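PDB 3QUF: extracellular solute-binding protein, family 1 from Bifidobacterium longum subsp. infantis ATCC 15697, which probably captures a solute, perhaps a sugar, outside the cell and hands it to a membrane transporter of the ABC type for uptake. Local coordinates for residues P84-L89 / K319-L324; E109-G114 / Y130-S135; D116-A121 / G202-L207. One frame throughout, in Å; residues are numbered along the deposited sequence. Where two conformers were deposited one is given.

Contact 1. Residues P84-L89 / K319-L324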
# COMPACT_ATOMS: atom_id res chain seq x y z
N PRO A 84 8.89 -12.03 -21.76
CA PRO A 84 8.05 -10.89 -22.13
C PRO A 84 8.86 -9.60 -22.10
O PRO A 84 9.63 -9.38 -21.15
CB PRO A 84 6.96 -10.85 -21.05
CG PRO A 84 7.42 -11.72 -19.97
CD PRO A 84 8.47 -12.66 -20.51
N THR A 85 8.65 -8.74 -23.08
CA THR A 85 9.38 -7.48 -23.09
C THR A 85 9.07 -6.58 -21.91
O THR A 85 9.96 -5.83 -21.41
CB THR A 85 9.11 -6.70 -24.39
OG1 THR A 85 8.92 -7.58 -25.50
CG2 THR A 85 10.24 -5.74 -24.66
N ILE A 86 7.80 -6.55 -21.51
CA ILE A 86 7.30 -5.76 -20.42
C ILE A 86 6.56 -6.68 -19.46
O ILE A 86 5.91 -7.65 -19.89
CB ILE A 86 6.35 -4.67 -20.89
CG1 ILE A 86 6.99 -3.77 -21.94
CG2 ILE A 86 5.86 -3.82 -19.69
CD1 ILE A 86 6.02 -3.24 -22.99
N PHE A 87 6.73 -6.43 -18.19
CA PHE A 87 6.10 -7.22 -17.15
C PHE A 87 5.97 -6.39 -15.87
O PHE A 87 6.47 -5.25 -15.78
CB PHE A 87 6.83 -8.55 -16.94
CG PHE A 87 8.28 -8.39 -16.66
CD1 PHE A 87 8.73 -8.14 -15.38
CD2 PHE A 87 9.20 -8.42 -17.72
CE1 PHE A 87 10.11 -7.94 -15.15
CE2 PHE A 87 10.55 -8.24 -17.48
CZ PHE A 87 10.98 -7.98 -16.20
N ASN A 88 5.37 -6.98 -14.84
CA ASN A 88 5.18 -6.27 -13.59
C ASN A 88 5.96 -6.82 -12.43
O ASN A 88 6.08 -8.04 -12.27
CB ASN A 88 3.68 -6.29 -13.23
CG ASN A 88 2.83 -5.45 -14.15
OD1 ASN A 88 1.99 -5.95 -14.88
ND2 ASN A 88 3.08 -4.10 -14.15
N LEU A 89 6.51 -5.90 -11.63
CA LEU A 89 7.10 -6.21 -10.36
C LEU A 89 6.03 -5.95 -9.32
O LEU A 89 5.57 -4.83 -9.13
CB LEU A 89 8.31 -5.33 -10.10
CG LEU A 89 9.46 -5.46 -11.11
CD1 LEU A 89 10.57 -4.48 -10.77
CD2 LEU A 89 10.02 -6.87 -11.17
N LYS A 319 9.01 3.29 -24.92
CA LYS A 319 7.87 4.12 -25.37
C LYS A 319 6.56 3.76 -24.66
O LYS A 319 5.75 4.63 -24.38
CB LYS A 319 7.70 4.03 -26.89
CG LYS A 319 8.77 4.78 -27.65
CD LYS A 319 8.46 4.78 -29.15
CE LYS A 319 9.51 5.54 -29.98
NZ LYS A 319 8.96 5.90 -31.34
N PHE A 320 6.36 2.48 -24.36
CA PHE A 320 5.20 2.07 -23.60
C PHE A 320 5.22 2.59 -22.16
O PHE A 320 4.24 3.18 -21.69
CB PHE A 320 5.04 0.56 -23.60
CG PHE A 320 3.81 0.10 -22.89
CD1 PHE A 320 2.55 0.32 -23.43
CD2 PHE A 320 3.90 -0.54 -21.66
CE1 PHE A 320 1.43 -0.09 -22.75
CE2 PHE A 320 2.78 -0.99 -21.01
CZ PHE A 320 1.55 -0.76 -21.52
N LEU A 321 6.38 2.50 -21.50
CA LEU A 321 6.52 3.07 -20.14
C LEU A 321 6.33 4.57 -20.16
O LEU A 321 5.67 5.12 -19.26
CB LEU A 321 7.84 2.64 -19.50
CG LEU A 321 7.74 1.28 -18.74
CD1 LEU A 321 7.47 0.12 -19.58
CD2 LEU A 321 9.05 1.02 -17.94
N ALA A 322 6.82 5.23 -21.18
CA ALA A 322 6.63 6.67 -21.33
C ALA A 322 5.18 7.03 -21.49
O ALA A 322 4.74 8.06 -20.97
CB ALA A 322 7.46 7.21 -22.50
N TYR A 323 4.44 6.22 -22.26
CA TYR A 323 3.01 6.43 -22.43
C TYR A 323 2.24 6.22 -21.14
O TYR A 323 1.30 6.97 -20.82
CB TYR A 323 2.47 5.48 -23.53
CG TYR A 323 0.99 5.67 -23.76
CD1 TYR A 323 0.52 6.73 -24.52
CD2 TYR A 323 0.07 4.83 -23.19
CE1 TYR A 323 -0.84 6.90 -24.72
CE2 TYR A 323 -1.31 5.01 -23.37
CZ TYR A 323 -1.73 6.05 -24.13
OH TYR A 323 -3.07 6.27 -24.36
N LEU A 324 2.60 5.19 -20.40
CA LEU A 324 2.00 4.93 -19.08
C LEU A 324 2.16 6.16 -18.19
O LEU A 324 1.19 6.61 -17.57
CB LEU A 324 2.64 3.72 -18.39
CG LEU A 324 2.11 2.32 -18.70
CD1 LEU A 324 3.12 1.23 -18.27
CD2 LEU A 324 0.79 2.09 -18.03

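Contact 2. Residues E109-G114 / Y130-S135. With SO4 (sulfate ion), chain D.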
# COMPACT_ATOMS: atom_id res chain seq x y z
N GLU A 109 16.21 7.25 -16.73
CA GLU A 109 15.45 7.40 -17.96
C GLU A 109 14.47 8.58 -17.83
O GLU A 109 13.89 8.84 -16.76
CB GLU A 109 14.68 6.13 -18.31
CG GLU A 109 15.55 4.99 -18.80
CD GLU A 109 16.09 5.13 -20.23
OE1 GLU A 109 15.62 6.02 -20.98
OE2 GLU A 109 16.95 4.31 -20.62
N ASP A 110 14.32 9.32 -18.92
CA ASP A 110 13.47 10.51 -18.90
C ASP A 110 12.00 10.18 -18.61
O ASP A 110 11.26 11.02 -18.08
CB ASP A 110 13.56 11.27 -20.24
CG ASP A 110 14.88 11.95 -20.45
OD1 ASP A 110 15.66 12.16 -19.49
OD2 ASP A 110 15.12 12.32 -21.62
N PHE A 111 11.55 8.98 -18.97
CA PHE A 111 10.18 8.60 -18.72
C PHE A 111 9.82 8.42 -17.23
O PHE A 111 8.65 8.30 -16.86
CB PHE A 111 9.76 7.36 -19.55
CG PHE A 111 10.54 6.08 -19.25
CD1 PHE A 111 10.31 5.34 -18.10
CD2 PHE A 111 11.43 5.58 -20.18
CE1 PHE A 111 11.01 4.18 -17.85
CE2 PHE A 111 12.10 4.42 -19.96
CZ PHE A 111 11.90 3.71 -18.80
N LEU A 112 10.83 8.45 -16.35
CA LEU A 112 10.61 8.44 -14.92
C LEU A 112 10.26 9.81 -14.35
O LEU A 112 9.86 9.91 -13.21
CB LEU A 112 11.83 7.92 -14.18
CG LEU A 112 12.38 6.57 -14.59
CD1 LEU A 112 13.69 6.30 -13.85
CD2 LEU A 112 11.33 5.47 -14.35
N ASP A 113 10.43 10.88 -15.13
CA ASP A 113 10.27 12.20 -14.58
C ASP A 113 8.82 12.43 -14.16
O ASP A 113 7.86 11.93 -14.78
CB ASP A 113 10.78 13.26 -15.57
CG ASP A 113 12.29 13.24 -15.75
OD1 ASP A 113 13.04 12.66 -14.93
OD2 ASP A 113 12.75 13.86 -16.71
N GLY A 114 8.64 13.12 -13.03
CA GLY A 114 7.32 13.47 -12.52
C GLY A 114 6.87 12.60 -11.36
O GLY A 114 5.87 12.89 -10.69
N TYR A 130 14.88 -0.57 -11.36
CA TYR A 130 14.46 -1.69 -12.22
C TYR A 130 12.99 -1.70 -12.51
O TYR A 130 12.52 -2.57 -13.27
CB TYR A 130 14.86 -3.01 -11.57
CG TYR A 130 16.34 -3.21 -11.54
CD1 TYR A 130 17.04 -3.60 -12.71
CD2 TYR A 130 17.06 -2.98 -10.38
CE1 TYR A 130 18.42 -3.78 -12.69
CE2 TYR A 130 18.45 -3.16 -10.36
CZ TYR A 130 19.12 -3.54 -11.52
OH TYR A 130 20.48 -3.70 -11.52
N GLY A 131 12.22 -0.77 -11.96
CA GLY A 131 10.76 -0.74 -12.22
C GLY A 131 10.22 0.64 -11.94
O GLY A 131 10.83 1.45 -11.19
N MSE A 132 9.06 0.91 -12.53
CA MSE A 132 8.42 2.19 -12.38
C MSE A 132 6.97 1.99 -11.98
O MSE A 132 6.19 1.41 -12.75
CB MSE A 132 8.46 2.98 -13.71
CG MSE A 132 7.58 4.22 -13.69
SE MSE A 132 7.39 5.05 -15.45
CE MSE A 132 6.24 3.77 -16.18
N PRO A 133 6.58 2.49 -10.79
CA PRO A 133 5.17 2.57 -10.44
C PRO A 133 4.59 3.88 -10.94
O PRO A 133 5.29 4.90 -10.98
CB PRO A 133 5.21 2.60 -8.91
CG PRO A 133 6.48 3.31 -8.58
CD PRO A 133 7.42 3.15 -9.77
N VAL A 134 3.33 3.84 -11.35
CA VAL A 134 2.66 5.05 -11.72
C VAL A 134 1.39 5.33 -10.92
O VAL A 134 0.78 6.39 -11.11
CB VAL A 134 2.33 5.10 -13.21
CG1 VAL A 134 3.65 5.06 -14.03
CG2 VAL A 134 1.36 3.94 -13.60
N SER A 135 1.01 4.42 -10.04
CA SER A 135 -0.26 4.54 -9.34
C SER A 135 -0.15 3.90 -7.98
O SER A 135 0.77 3.12 -7.71
CB SER A 135 -1.38 3.90 -10.14
OG SER A 135 -1.11 2.55 -10.32
S SO4 D . 10.98 15.02 -11.53
O1 SO4 D . 10.82 13.57 -11.48
O2 SO4 D . 12.00 15.42 -10.57
O3 SO4 D . 11.38 15.42 -12.88
O4 SO4 D . 9.71 15.67 -11.19

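Contact 3. Residues D116-A121 / G202-L207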
# COMPACT_ATOMS: atom_id res chain seq x y z
N ASP A 116 7.87 11.05 -7.74
CA ASP A 116 8.83 11.38 -6.68
C ASP A 116 9.77 10.20 -6.40
O ASP A 116 9.41 9.04 -6.45
CB ASP A 116 8.08 11.80 -5.39
CG ASP A 116 7.39 13.17 -5.50
OD1 ASP A 116 7.65 13.94 -6.47
OD2 ASP A 116 6.59 13.52 -4.58
N ASP A 117 11.04 10.54 -6.11
CA ASP A 117 12.09 9.51 -5.98
C ASP A 117 11.80 8.44 -4.91
O ASP A 117 12.22 7.28 -5.04
CB ASP A 117 13.40 10.20 -5.74
CG ASP A 117 13.97 10.83 -7.02
OD1 ASP A 117 13.45 10.59 -8.13
OD2 ASP A 117 15.00 11.54 -6.90
N THR A 118 11.09 8.78 -3.83
CA THR A 118 10.76 7.82 -2.79
C THR A 118 9.92 6.67 -3.31
O THR A 118 9.92 5.57 -2.72
CB THR A 118 9.99 8.48 -1.65
OG1 THR A 118 8.96 9.33 -2.16
CG2 THR A 118 10.94 9.34 -0.80
N ASN A 119 9.21 6.89 -4.41
CA ASN A 119 8.38 5.83 -5.01
C ASN A 119 9.18 4.71 -5.70
O ASN A 119 8.61 3.67 -6.07
CB ASN A 119 7.38 6.43 -5.97
CG ASN A 119 6.40 7.30 -5.28
OD1 ASN A 119 5.76 6.89 -4.30
ND2 ASN A 119 6.28 8.55 -5.75
N PHE A 120 10.48 4.92 -5.88
CA PHE A 120 11.30 3.91 -6.56
C PHE A 120 12.01 2.98 -5.60
O PHE A 120 12.60 2.00 -6.03
CB PHE A 120 12.28 4.56 -7.52
CG PHE A 120 11.59 5.28 -8.64
CD1 PHE A 120 11.09 4.56 -9.71
CD2 PHE A 120 11.40 6.63 -8.62
CE1 PHE A 120 10.45 5.24 -10.75
CE2 PHE A 120 10.73 7.28 -9.66
CZ PHE A 120 10.27 6.58 -10.70
N ALA A 121 11.95 3.24 -4.29
CA ALA A 121 12.73 2.43 -3.36
C ALA A 121 12.37 0.94 -3.45
O ALA A 121 13.26 0.10 -3.37
CB ALA A 121 12.48 2.91 -1.93
N GLY A 202 12.17 11.64 10.55
CA GLY A 202 12.66 12.14 9.25
C GLY A 202 12.77 11.10 8.15
O GLY A 202 13.23 11.39 7.01
N LYS A 203 12.32 9.89 8.43
CA LYS A 203 12.38 8.84 7.42
C LYS A 203 11.29 8.99 6.37
O LYS A 203 10.26 9.60 6.63
CB LYS A 203 12.33 7.43 8.06
CG LYS A 203 13.53 7.12 8.97
CD LYS A 203 13.42 5.69 9.55
CE LYS A 203 14.73 5.16 10.19
NZ LYS A 203 15.85 4.94 9.17
N SER A 204 11.56 8.49 5.16
CA SER A 204 10.63 8.55 4.03
C SER A 204 10.81 7.30 3.17
O SER A 204 11.77 6.54 3.38
CB SER A 204 10.83 9.81 3.18
OG SER A 204 12.16 9.88 2.64
N GLY A 205 9.87 7.06 2.25
CA GLY A 205 10.01 5.93 1.32
C GLY A 205 9.82 4.59 2.02
O GLY A 205 8.79 4.38 2.67
N ASP A 206 10.81 3.72 1.89
CA ASP A 206 10.77 2.40 2.49
C ASP A 206 11.19 2.51 3.96
O ASP A 206 12.39 2.41 4.31
CB ASP A 206 11.68 1.47 1.69
CG ASP A 206 11.52 -0.01 2.08
OD1 ASP A 206 10.65 -0.33 2.92
OD2 ASP A 206 12.30 -0.83 1.55
N LEU A 207 10.21 2.78 4.82
CA LEU A 207 10.46 3.20 6.19
C LEU A 207 11.17 2.16 7.04
O LEU A 207 11.95 2.51 7.90
CB LEU A 207 9.17 3.68 6.88
CG LEU A 207 8.44 4.85 6.23
CD1 LEU A 207 7.13 5.14 7.09
CD2 LEU A 207 9.35 6.12 6.14

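Contact 1. Residues P84-L89 / K319-L324
The ring of F320 receives I86 obliquely, the methyl CD1 of the isoleucine lying 3.7 Å from ring atom CD2, while two further aromatic rings press on it: F50 edge-to-face and F34 with its plane turned by about 50°. On the strand, the ring of F87 packs instead on L74 and L78 of helix 67-79; the carbonyl oxygen O of P84 lies at its edge, in its plane, 3.6 Å from CD2 of F87. Residues 86-89 form a strand inside a mixed sheet, hydrogen-bonded to strand 30-36 on one flank and to strand 295-305 on the other, and helix 311-324 lies against one face of it. This is the helix-on-sheet layering of an alpha/beta lobe in solute-binding proteins. With CG anti to the backbone N (chi1 -177°), F320 reaches from the helix toward the sheet. I86 meets the helix with two branches: CD1 is also 4.0 Å from CB of F320, whereas CG2 makes a looser approach, 4.3 Å, to CD1 of L321. On the same strand, N88 OD1 takes the N-H of Y37, just past strand 30-36, and its ND2 bonds to G302 O of strand 295-305. Across the junction itself only carbon atoms meet. The junction therefore rests on apolar contact alone, its fit depending on shape and the exclusion of water, and the aromatic cluster around F320 probably limits how its ring can turn.

Contact 2. Residues E109-G114 / Y130-S135
Selenomethionine M132 brings its selenium to the edge of the F111 ring, SE standing 4.0 Å from CD1 and close to the ring plane. Its distance from the ring centroid is 5.2 Å, at 78° to the ring normal. The same SE lies 3.8 Å from the carbonyl O of F111, an oxygen already hydrogen-bonded by N325. Beside it, CD2 of L112 packs at 3.9 Å on CB of M132, and the two side chains run alongside one another with their ends pointing opposite ways. A chi1 of 63° tucks the F111 ring over its own backbone, and CB of E109 lies over one face, offset toward the rim. This Met-aromatic contact joins a short 3-10 turn, residues 110-112, to the loop that enters the long strand 135-144. Helix 311-324 closes over the pair, with K318 also forming a salt bridge to E109. Toward solvent the character changes. D110 and D113 are exposed, and past the turn the N-H of G114 donates a nearly straight hydrogen bond, 2.7 Å from N to O1 of a sulfate ion that probably came from the crystallisation liquor. The carboxylate of D113 lies close to this anion too, OD1 being 3.8 Å from sulfate O3.

Contact 3. Residues D116-A121 / G202-L207
T118 and G205 bring their main chains close together, CB of the threonine sitting 3.9 Å from CA of the glycine and the two CA atoms only 4.6 Å apart. Having no side chain, G205 lets its backbone face the threonine directly. A chi1 of 45° swings the T118 hydroxyl OG1 aside and leaves methyl CG2 3.7 Å from OG of S204. One step along, the CB atoms of A121 and D206 meet at 4.0 Å. In this small first shell, T118 meets the serine hydroxyl and glycine backbone, and the A121 methyl meets the D206 methylene. The surrounding bonds are consistent with holding these groups in place. In residues 117-121 the chain coils with helical angles but irregular bonding; N119 N bonds to D116 O at 3.0 Å, and the side chain of N119 adds a weak bond to the same oxygen. This turn directs T118 and A121 to one side. The opposing loop is bent by an inverse gamma turn centred on D206. Its CG is anti to the backbone N (chi1 -170°), and OD1 bonds to NE1 of W212, while CB is the atom that meets A121. Farther back, G202 closes helix 188-199 with a Schellman motif, and K203 is tied by a salt bridge to D210. ND2 of N365 donates to OD2 of D116, and N365 also touches T118. The contact appears to bridge the two lobes of the solute-binding fold: residues 202-207 link helix 188-199 to helix 209-212, residues 116-121 lead toward strand 124-125, and strand 367-368 touches both sides, through F367 on N119 and Y368 on D206 and L207.

How the contacts relate
Contacts 1 and 2 are buried and adjoin one another, their centres about 10 Å apart, because helix 311-324 serves both: it presses on the sheet in contact 1 and roofs the 3-10 turn in contact 2. Contact 3 lies at the surface, about 22 Å between centres from contact 1, yet it touches contact 2, where F120 packs on L112 and P133. The chemistry follows this placement. Aliphatic carbon meets an aromatic cluster in the first, selenium meets a ring edge in the second, and in the third small side chains and bare glycine backbone meet. In sequence, contact 2 nests inside the loop closed by contact 1, whereas contacts 2 and 3 interleave.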